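Side-chain contacts in putative immunoglobulin-blocking virulence protein (Mycoplasma mycoides subsp. capri, PDB 7ADK), which probably binds host immunoglobulins and blocks their action, serving this mycoplasma as a virulence factor: residues I160-K165 and N581-F586; K165-H170 and L344-S349; S349-F354 and T525-T530. All blocks are in the same frame, centred on the assembly; numbering follows the deposited sequence.

Overall arrangement
From the N terminus, the loop after helix 153-157 opens interaction 1, which closes only at 581-586, beyond 415 intervening residues. Interactions 2 and 3 nest inside that span and follow one another in series, without crossing: 165-170 pairs with helix 339-351, and the same helix then runs on to meet loop 525-530. K165 is shared by interactions 1 and 2, S349 by 2 and 3, and the centres lie about 9 to 12 Å apart, so residues distant in sequence gather in one small region. Together they tie an early loop, a mid-chain helix, the loop leading from the parallel sheet to the mixed sheet, and the loop beyond helix 567-579.

Interaction 1 (I160-K165 and N581-F586); sequences ISNPTK and NNEPFF
N162, whose side chain meets that of E583, puts its amide nitrogen to two uses: ND2 closes its own loop on K165 O and also ties it to T526 O of the loop 525-530. The setting is a buried loop-to-loop contact, in which 160-165 faces the return limb of a beta-alpha-beta crossover, the loop that leads from helix 567-579 to strand 608-610 of the parallel sheet. Between N162 ND2 and K165 O the separation is 2.8 Å and the N-H...O angle 167°, with the acceptor close to the plane of the amide. Such a bond fixes the rotation of a carboxamide, and here it leaves OD1 directed at the carboxylate. N162 OD1 and E583 OE2 come within 3.0 Å of each other, but both are acceptors and form no bond. The stronger partner of E583 OE2 is R580 NE, which makes a salt bridge to it. E583 reaches across because its chain is extended beyond CG (chi2 176°). Amide and carboxylate meet obliquely, their planes 81° apart. Nearby, N582 fastens the same two loops through its side chain to Y167 O and through its backbone oxygen to N169 ND2. F586, three residues on from the glutamate, turns its ring edge to the carboxylate, with E583 CD 4.0 Å from F586 CE2 in the plane of the ring.

Interaction 2 (K165-H170 and L344-S349); sequences KPYQNH and LRRDNS
Y167 reaches from the loop between helix 153-157 and strand 174-178 to R346 and D347 of helix 339-351, a loop-to-helix contact that combines a cation-pi pair with an arginine-aspartate salt bridge. Its CB packs on the aliphatic CG of E583. With CG anti to the backbone N (chi1 -171°), the ring extends toward the helix; CE1 lies 4.0 Å from R346 NH2 and CE2 3.5 Å from D347 OD2. The guanidinium sits over the ring face, R346 CZ being 4.9 Å from the ring centroid, though the two planes are well inclined. At the tip, Y167 OH donates to D347 OD2 over 2.7 Å, on its syn lone pair, and the carboxylate stands almost perpendicular to the ring. D347 OD1 forms a salt bridge, gripped side-on by NE and NH2 of R346, so one aspartate serves both the tyrosine and the arginine. Bends at chi2 and chi3 (-75° and -50°) fold R346 back for this. The end of the guanidinium grips the loop backbone: Q168 O accepts from R346 NH2 at 2.9 Å, tilted from the carbonyl plane, and from R346 NH1 at 3.0 Å, within it.

Interaction 3 (S349-F354 and T525-T530); sequences SEYRVF and TTWINT
Y351 lays its ring over the pyrrole part of the W527 indole in an offset stack, the centroids of the phenol ring and the five-membered ring 4.6 Å apart and the planes nearly parallel at 4°. The overlap begins at the root of the tyrosine: its CB sits over the indole as a CH-pi contact, 3.8 Å from the centroid of the five-membered ring, and ring atom CG follows, 3.8 Å from W527 CD1. On the opposite face of the indole lies N529 CA, 3.8 Å above the plane, so the tryptophan is enclosed between Y351 and its own loop. W527 takes up this position with CG anti to the backbone N (chi1 -174°), and its NE1 is hydrogen-bonded to D347 OD2, which further fixes the rotation of the indole. At the six-membered end R352 adds aliphatic packing, with its CG 3.7 Å from W527 CZ3. Beyond CG the arginine bends at chi3 (80°), bringing one guanidinium face toward the N529 amide, which is offset toward its rim and steeply inclined to it; R352 NH2 is 3.5 Å from N529 ND2. These two donors do not bond each other; both reach D532 OD2, with R352 NH2 forming a salt bridge and N529 ND2 a hydrogen bond. Backbone bonds of W527 and N529 to L502 fasten the loop to strand 502-506. The whole is a buried aromatic stack flanked by an arginine-aspartate pair, joining helix 339-351 to the loop that passes from the parallel sheet to the mixed sheet.

Interaction 1 (I160-K165 and N581-F586)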
loop_
_atom_site.group_PDB
_atom_site.type_symbol
_atom_site.label_atom_id
_atom_site.label_comp_id
_atom_site.label_asym_id
_atom_site.label_seq_id
_atom_site.Cartn_x
_atom_site.Cartn_y
_atom_site.Cartn_z
ATOM N N ILE A 160 37.478 9.584 -13.242
ATOM C CA ILE A 160 36.666 9.413 -12.030
ATOM C C ILE A 160 36.469 10.756 -11.295
ATOM O O ILE A 160 35.505 10.920 -10.559
ATOM C CB ILE A 160 37.308 8.288 -11.183
ATOM C CG1 ILE A 160 36.408 7.801 -10.048
ATOM C CG2 ILE A 160 38.685 8.717 -10.660
ATOM C CD1 ILE A 160 37.126 6.863 -9.076
ATOM N N SER A 161 37.329 11.749 -11.532
ATOM C CA SER A 161 37.123 13.163 -11.180
ATOM C C SER A 161 36.014 13.805 -12.020
ATOM O O SER A 161 35.470 13.188 -12.936
ATOM C CB SER A 161 38.435 13.948 -11.347
ATOM O OG SER A 161 38.940 13.857 -12.663
ATOM N N ASN A 162 35.649 15.056 -11.719
ATOM C CA ASN A 162 34.644 15.775 -12.505
ATOM C C ASN A 162 35.181 16.069 -13.927
ATOM O O ASN A 162 36.309 16.544 -14.062
ATOM C CB ASN A 162 34.198 17.041 -11.748
ATOM C CG ASN A 162 32.797 17.484 -12.145
ATOM O OD1 ASN A 162 31.848 16.727 -12.091
ATOM N ND2 ASN A 162 32.598 18.687 -12.603
ATOM N N PRO A 163 34.401 15.817 -14.990
ATOM C CA PRO A 163 34.913 15.669 -16.356
ATOM C C PRO A 163 35.412 16.943 -17.046
ATOM O O PRO A 163 36.082 16.855 -18.071
ATOM C CB PRO A 163 33.742 15.064 -17.145
ATOM C CG PRO A 163 32.512 15.530 -16.377
ATOM C CD PRO A 163 33.001 15.430 -14.949
ATOM N N THR A 164 35.073 18.123 -16.536
ATOM C CA THR A 164 35.244 19.406 -17.252
ATOM C C THR A 164 35.802 20.547 -16.395
ATOM O O THR A 164 36.431 21.458 -16.924
ATOM C CB THR A 164 33.896 19.856 -17.816
ATOM O OG1 THR A 164 32.986 19.937 -16.758
ATOM C CG2 THR A 164 33.332 18.906 -18.862
ATOM N N LYS A 165 35.577 20.509 -15.078
ATOM C CA LYS A 165 35.865 21.583 -14.114
ATOM C C LYS A 165 35.786 21.019 -12.689
ATOM O O LYS A 165 34.787 20.378 -12.379
ATOM C CB LYS A 165 34.811 22.684 -14.349
ATOM C CG LYS A 165 34.751 23.795 -13.297
ATOM C CD LYS A 165 33.767 24.874 -13.773
ATOM C CE LYS A 165 33.502 25.921 -12.688
ATOM N NZ LYS A 165 32.645 27.016 -13.194
ATOM N N ASN A 581 33.125 13.469 -4.240
ATOM C CA ASN A 581 32.363 13.546 -2.998
ATOM C C ASN A 581 32.062 14.982 -2.545
ATOM O O ASN A 581 31.077 15.202 -1.852
ATOM C CB ASN A 581 33.123 12.769 -1.920
ATOM C CG ASN A 581 32.475 12.813 -0.551
ATOM O OD1 ASN A 581 31.596 12.047 -0.216
ATOM N ND2 ASN A 581 32.917 13.691 0.308
ATOM N N ASN A 582 32.880 15.980 -2.865
ATOM C CA ASN A 582 32.602 17.342 -2.411
ATOM C C ASN A 582 31.378 17.980 -3.102
ATOM O O ASN A 582 30.886 19.001 -2.638
ATOM C CB ASN A 582 33.883 18.180 -2.491
ATOM C CG ASN A 582 34.268 18.582 -3.887
ATOM O OD1 ASN A 582 34.254 17.791 -4.815
ATOM N ND2 ASN A 582 34.607 19.823 -4.067
ATOM N N GLU A 583 30.853 17.383 -4.169
ATOM C CA GLU A 583 29.626 17.805 -4.849
ATOM C C GLU A 583 28.360 17.329 -4.115
ATOM O O GLU A 583 28.330 16.191 -3.654
ATOM C CB GLU A 583 29.549 17.229 -6.266
ATOM C CG GLU A 583 30.762 17.482 -7.165
ATOM C CD GLU A 583 30.631 16.790 -8.531
ATOM O OE1 GLU A 583 29.493 16.664 -9.038
ATOM O OE2 GLU A 583 31.654 16.403 -9.126
ATOM N N PRO A 584 27.262 18.108 -4.077
ATOM C CA PRO A 584 26.064 17.747 -3.316
ATOM C C PRO A 584 25.344 16.459 -3.730
ATOM O O PRO A 584 24.769 15.781 -2.890
ATOM C CB PRO A 584 25.118 18.924 -3.486
ATOM C CG PRO A 584 26.011 20.102 -3.826
ATOM C CD PRO A 584 27.155 19.463 -4.592
ATOM N N PHE A 585 25.339 16.092 -5.013
ATOM C CA PHE A 585 24.616 14.898 -5.485
ATOM C C PHE A 585 25.239 13.604 -4.963
ATOM O O PHE A 585 24.547 12.659 -4.589
ATOM C CB PHE A 585 24.548 14.873 -7.019
ATOM C CG PHE A 585 23.723 13.725 -7.570
ATOM C CD1 PHE A 585 24.331 12.507 -7.921
ATOM C CD2 PHE A 585 22.328 13.854 -7.678
ATOM C CE1 PHE A 585 23.552 11.440 -8.378
ATOM C CE2 PHE A 585 21.555 12.783 -8.136
ATOM C CZ PHE A 585 22.166 11.575 -8.489
ATOM N N PHE A 586 26.566 13.542 -4.901
ATOM C CA PHE A 586 27.306 12.368 -4.430
ATOM C C PHE A 586 27.323 12.212 -2.904
ATOM O O PHE A 586 27.889 11.253 -2.390
ATOM C CB PHE A 586 28.701 12.354 -5.061
ATOM C CG PHE A 586 28.634 12.239 -6.564
ATOM C CD1 PHE A 586 28.079 11.101 -7.162
ATOM C CD2 PHE A 586 29.009 13.314 -7.370
ATOM C CE1 PHE A 586 27.934 11.025 -8.554
ATOM C CE2 PHE A 586 28.842 13.255 -8.756
ATOM C CZ PHE A 586 28.313 12.108 -9.356
#

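Interaction 2 (K165-H170 and L344-S349)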
loop_
_atom_site.group_PDB
_atom_site.type_symbol
_atom_site.label_atom_id
_atom_site.label_comp_id
_atom_site.label_asym_id
_atom_site.label_seq_id
_atom_site.Cartn_x
_atom_site.Cartn_y
_atom_site.Cartn_z
ATOM N N LYS A 165 35.577 20.509 -15.078
ATOM C CA LYS A 165 35.865 21.583 -14.114
ATOM C C LYS A 165 35.786 21.019 -12.689
ATOM O O LYS A 165 34.787 20.378 -12.379
ATOM C CB LYS A 165 34.811 22.684 -14.349
ATOM C CG LYS A 165 34.751 23.795 -13.297
ATOM C CD LYS A 165 33.767 24.874 -13.773
ATOM C CE LYS A 165 33.502 25.921 -12.688
ATOM N NZ LYS A 165 32.645 27.016 -13.194
ATOM N N PRO A 166 36.769 21.220 -11.804
ATOM C CA PRO A 166 36.686 20.765 -10.423
ATOM C C PRO A 166 35.673 21.597 -9.630
ATOM O O PRO A 166 35.820 22.808 -9.465
ATOM C CB PRO A 166 38.110 20.880 -9.874
ATOM C CG PRO A 166 38.722 21.999 -10.708
ATOM C CD PRO A 166 38.045 21.853 -12.067
ATOM N N TYR A 167 34.647 20.945 -9.096
ATOM C CA TYR A 167 33.655 21.592 -8.233
ATOM C C TYR A 167 34.271 22.024 -6.886
ATOM O O TYR A 167 35.167 21.350 -6.380
ATOM C CB TYR A 167 32.492 20.619 -8.043
ATOM C CG TYR A 167 31.267 21.187 -7.351
ATOM C CD1 TYR A 167 31.159 21.181 -5.948
ATOM C CD2 TYR A 167 30.211 21.687 -8.127
ATOM C CE1 TYR A 167 30.011 21.704 -5.326
ATOM C CE2 TYR A 167 29.060 22.206 -7.511
ATOM C CZ TYR A 167 28.955 22.211 -6.107
ATOM O OH TYR A 167 27.841 22.704 -5.510
ATOM N N GLN A 168 33.787 23.109 -6.269
ATOM C CA GLN A 168 34.081 23.425 -4.867
ATOM C C GLN A 168 32.854 23.910 -4.087
ATOM O O GLN A 168 32.067 24.725 -4.567
ATOM C CB GLN A 168 35.306 24.337 -4.768
ATOM C CG GLN A 168 35.523 24.853 -3.344
ATOM C CD GLN A 168 36.936 25.283 -3.025
ATOM O OE1 GLN A 168 37.908 24.852 -3.605
ATOM N NE2 GLN A 168 37.105 26.085 -2.022
ATOM N N ASN A 169 32.694 23.375 -2.877
ATOM C CA ASN A 169 31.546 23.565 -2.006
ATOM C C ASN A 169 31.675 24.836 -1.139
ATOM O O ASN A 169 30.805 25.699 -1.208
ATOM C CB ASN A 169 31.365 22.279 -1.183
ATOM C CG ASN A 169 29.913 22.037 -0.822
ATOM O OD1 ASN A 169 29.232 22.886 -0.284
ATOM N ND2 ASN A 169 29.362 20.898 -1.153
ATOM N N HIS A 170 32.756 25.008 -0.370
ATOM C CA HIS A 170 32.994 26.254 0.372
ATOM C C HIS A 170 33.594 27.324 -0.538
ATOM O O HIS A 170 34.803 27.448 -0.716
ATOM C CB HIS A 170 33.804 26.038 1.654
ATOM C CG HIS A 170 33.022 25.434 2.796
ATOM N ND1 HIS A 170 31.637 25.237 2.851
ATOM C CD2 HIS A 170 33.554 25.087 4.000
ATOM C CE1 HIS A 170 31.381 24.738 4.069
ATOM N NE2 HIS A 170 32.515 24.635 4.775
ATOM N N LEU A 344 24.458 27.816 -3.468
ATOM C CA LEU A 344 23.280 27.788 -4.341
ATOM C C LEU A 344 23.231 28.959 -5.341
ATOM O O LEU A 344 22.821 28.764 -6.480
ATOM C CB LEU A 344 21.990 27.738 -3.510
ATOM C CG LEU A 344 21.526 26.329 -3.120
ATOM C CD1 LEU A 344 22.241 25.784 -1.900
ATOM C CD2 LEU A 344 20.032 26.314 -2.848
ATOM N N ARG A 345 23.694 30.155 -4.965
ATOM C CA ARG A 345 23.825 31.300 -5.881
ATOM C C ARG A 345 24.827 31.005 -6.983
ATOM O O ARG A 345 24.517 31.178 -8.155
ATOM C CB ARG A 345 24.215 32.567 -5.108
ATOM C CG ARG A 345 23.898 33.830 -5.923
ATOM C CD ARG A 345 24.391 35.120 -5.259
ATOM N NE ARG A 345 23.926 35.239 -3.865
ATOM C CZ ARG A 345 24.647 35.085 -2.772
ATOM N NH1 ARG A 345 25.935 34.971 -2.778
ATOM N NH2 ARG A 345 24.086 35.061 -1.608
ATOM N N ARG A 346 26.026 30.544 -6.623
ATOM C CA ARG A 346 27.066 30.162 -7.577
ATOM C C ARG A 346 26.569 29.074 -8.515
ATOM O O ARG A 346 26.713 29.228 -9.719
ATOM C CB ARG A 346 28.328 29.793 -6.788
ATOM C CG ARG A 346 29.601 29.609 -7.631
ATOM C CD ARG A 346 29.687 28.309 -8.435
ATOM N NE ARG A 346 29.394 27.137 -7.600
ATOM C CZ ARG A 346 30.166 26.587 -6.704
ATOM N NH1 ARG A 346 31.403 26.907 -6.510
ATOM N NH2 ARG A 346 29.673 25.659 -5.966
ATOM N N ASP A 347 25.890 28.049 -8.010
ATOM C CA ASP A 347 25.355 26.979 -8.858
ATOM C C ASP A 347 24.222 27.429 -9.804
ATOM O O ASP A 347 24.278 27.149 -11.002
ATOM C CB ASP A 347 24.951 25.743 -8.022
ATOM C CG ASP A 347 26.099 24.928 -7.391
ATOM O OD1 ASP A 347 27.206 25.459 -7.188
ATOM O OD2 ASP A 347 25.919 23.718 -7.122
ATOM N N ASN A 348 23.217 28.170 -9.336
ATOM C CA ASN A 348 22.134 28.674 -10.189
ATOM C C ASN A 348 22.595 29.694 -11.242
ATOM O O ASN A 348 21.991 29.795 -12.309
ATOM C CB ASN A 348 21.020 29.262 -9.317
ATOM C CG ASN A 348 20.207 28.231 -8.564
ATOM O OD1 ASN A 348 19.768 27.223 -9.082
ATOM N ND2 ASN A 348 19.961 28.450 -7.311
ATOM N N SER A 349 23.658 30.441 -10.963
ATOM C CA SER A 349 24.161 31.509 -11.835
ATOM C C SER A 349 25.207 31.067 -12.858
ATOM O O SER A 349 25.433 31.802 -13.818
ATOM C CB SER A 349 24.678 32.675 -11.005
ATOM O OG SER A 349 25.776 32.292 -10.219
#

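Interaction 3 (S349-F354 and T525-T530)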
loop_
_atom_site.group_PDB
_atom_site.type_symbol
_atom_site.label_atom_id
_atom_site.label_comp_id
_atom_site.label_asym_id
_atom_site.label_seq_id
_atom_site.Cartn_x
_atom_site.Cartn_y
_atom_site.Cartn_z
ATOM N N SER A 349 23.658 30.441 -10.963
ATOM C CA SER A 349 24.161 31.509 -11.835
ATOM C C SER A 349 25.207 31.067 -12.858
ATOM O O SER A 349 25.433 31.802 -13.818
ATOM C CB SER A 349 24.678 32.675 -11.005
ATOM O OG SER A 349 25.776 32.292 -10.219
ATOM N N GLU A 350 25.842 29.903 -12.688
ATOM C CA GLU A 350 26.893 29.438 -13.605
ATOM C C GLU A 350 26.916 27.939 -13.935
ATOM O O GLU A 350 27.457 27.598 -14.985
ATOM C CB GLU A 350 28.268 29.924 -13.112
ATOM C CG GLU A 350 29.023 28.915 -12.238
ATOM C CD GLU A 350 30.290 29.491 -11.594
ATOM O OE1 GLU A 350 30.342 30.698 -11.268
ATOM O OE2 GLU A 350 31.258 28.715 -11.415
ATOM N N TYR A 351 26.366 27.036 -13.114
ATOM C CA TYR A 351 26.278 25.619 -13.503
ATOM C C TYR A 351 25.043 25.341 -14.342
ATOM O O TYR A 351 25.131 24.615 -15.326
ATOM C CB TYR A 351 26.347 24.653 -12.317
ATOM C CG TYR A 351 27.748 24.409 -11.805
ATOM C CD1 TYR A 351 28.719 23.830 -12.641
ATOM C CD2 TYR A 351 28.081 24.719 -10.483
ATOM C CE1 TYR A 351 30.024 23.616 -12.177
ATOM C CE2 TYR A 351 29.385 24.527 -10.014
ATOM C CZ TYR A 351 30.360 23.993 -10.868
ATOM O OH TYR A 351 31.626 23.853 -10.420
ATOM N N ARG A 352 23.901 25.939 -14.017
ATOM C CA ARG A 352 22.666 25.741 -14.786
ATOM C C ARG A 352 22.783 26.305 -16.199
ATOM O O ARG A 352 23.243 27.426 -16.390
ATOM C CB ARG A 352 21.469 26.343 -14.049
ATOM C CG ARG A 352 21.313 25.674 -12.694
ATOM C CD ARG A 352 20.065 26.119 -11.954
ATOM N NE ARG A 352 18.868 25.431 -12.433
ATOM C CZ ARG A 352 17.888 24.982 -11.680
ATOM N NH1 ARG A 352 17.728 25.323 -10.437
ATOM N NH2 ARG A 352 17.055 24.138 -12.178
ATOM N N VAL A 353 22.303 25.567 -17.193
ATOM C CA VAL A 353 21.832 26.168 -18.444
ATOM C C VAL A 353 20.420 26.699 -18.189
ATOM O O VAL A 353 19.704 26.149 -17.354
ATOM C CB VAL A 353 21.957 25.185 -19.619
ATOM C CG1 VAL A 353 20.961 24.049 -19.592
ATOM C CG2 VAL A 353 21.818 25.903 -20.950
ATOM N N PHE A 354 20.042 27.814 -18.814
ATOM C CA PHE A 354 18.926 28.646 -18.344
ATOM C C PHE A 354 19.164 29.179 -16.914
ATOM O O PHE A 354 18.350 29.040 -16.009
ATOM C CB PHE A 354 17.563 27.977 -18.569
ATOM C CG PHE A 354 17.376 27.376 -19.943
ATOM C CD1 PHE A 354 17.569 28.160 -21.094
ATOM C CD2 PHE A 354 16.992 26.032 -20.079
ATOM C CE1 PHE A 354 17.358 27.619 -22.370
ATOM C CE2 PHE A 354 16.778 25.486 -21.354
ATOM C CZ PHE A 354 16.950 26.284 -22.499
ATOM N N THR A 525 28.901 13.614 -17.128
ATOM C CA THR A 525 27.950 14.660 -16.730
ATOM C C THR A 525 28.644 15.642 -15.802
ATOM O O THR A 525 29.172 15.227 -14.778
ATOM C CB THR A 525 26.734 14.052 -16.028
ATOM O OG1 THR A 525 26.002 13.288 -16.949
ATOM C CG2 THR A 525 25.777 15.087 -15.459
ATOM N N THR A 526 28.643 16.933 -16.139
ATOM C CA THR A 526 29.382 17.959 -15.382
ATOM C C THR A 526 28.710 18.356 -14.062
ATOM O O THR A 526 29.413 18.653 -13.102
ATOM C CB THR A 526 29.579 19.194 -16.268
ATOM O OG1 THR A 526 30.458 18.906 -17.317
ATOM C CG2 THR A 526 30.127 20.433 -15.572
ATOM N N TRP A 527 27.369 18.377 -14.004
ATOM C CA TRP A 527 26.595 18.763 -12.813
ATOM C C TRP A 527 25.204 18.122 -12.828
ATOM O O TRP A 527 24.444 18.307 -13.776
ATOM C CB TRP A 527 26.523 20.305 -12.719
ATOM C CG TRP A 527 25.897 20.905 -11.493
ATOM C CD1 TRP A 527 26.523 21.103 -10.311
ATOM C CD2 TRP A 527 24.555 21.452 -11.316
ATOM N NE1 TRP A 527 25.671 21.730 -9.424
ATOM C CE2 TRP A 527 24.449 21.974 -9.997
ATOM C CE3 TRP A 527 23.420 21.590 -12.142
ATOM C CZ2 TRP A 527 23.291 22.597 -9.522
ATOM C CZ3 TRP A 527 22.259 22.224 -11.677
ATOM C CH2 TRP A 527 22.189 22.734 -10.375
ATOM N N ILE A 528 24.867 17.343 -11.801
ATOM C CA ILE A 528 23.537 16.747 -11.634
ATOM C C ILE A 528 22.744 17.673 -10.712
ATOM O O ILE A 528 23.240 18.074 -9.660
ATOM C CB ILE A 528 23.575 15.300 -11.071
ATOM C CG1 ILE A 528 24.566 14.364 -11.783
ATOM C CG2 ILE A 528 22.178 14.665 -11.164
ATOM C CD1 ILE A 528 25.971 14.369 -11.213
ATOM N N ASN A 529 21.531 18.045 -11.102
ATOM C CA ASN A 529 20.725 19.022 -10.390
ATOM C C ASN A 529 20.277 18.489 -9.026
ATOM O O ASN A 529 19.584 17.474 -8.913
ATOM C CB ASN A 529 19.538 19.461 -11.247
ATOM C CG ASN A 529 18.773 20.621 -10.657
ATOM O OD1 ASN A 529 19.251 21.348 -9.802
ATOM N ND2 ASN A 529 17.562 20.819 -11.093
ATOM N N THR A 530 20.702 19.221 -8.005
ATOM C CA THR A 530 20.592 18.925 -6.569
ATOM C C THR A 530 19.845 20.021 -5.801
ATOM O O THR A 530 19.405 19.832 -4.666
ATOM C CB THR A 530 22.024 18.756 -6.051
ATOM O OG1 THR A 530 22.023 18.247 -4.739
ATOM C CG2 THR A 530 22.825 20.064 -6.091
#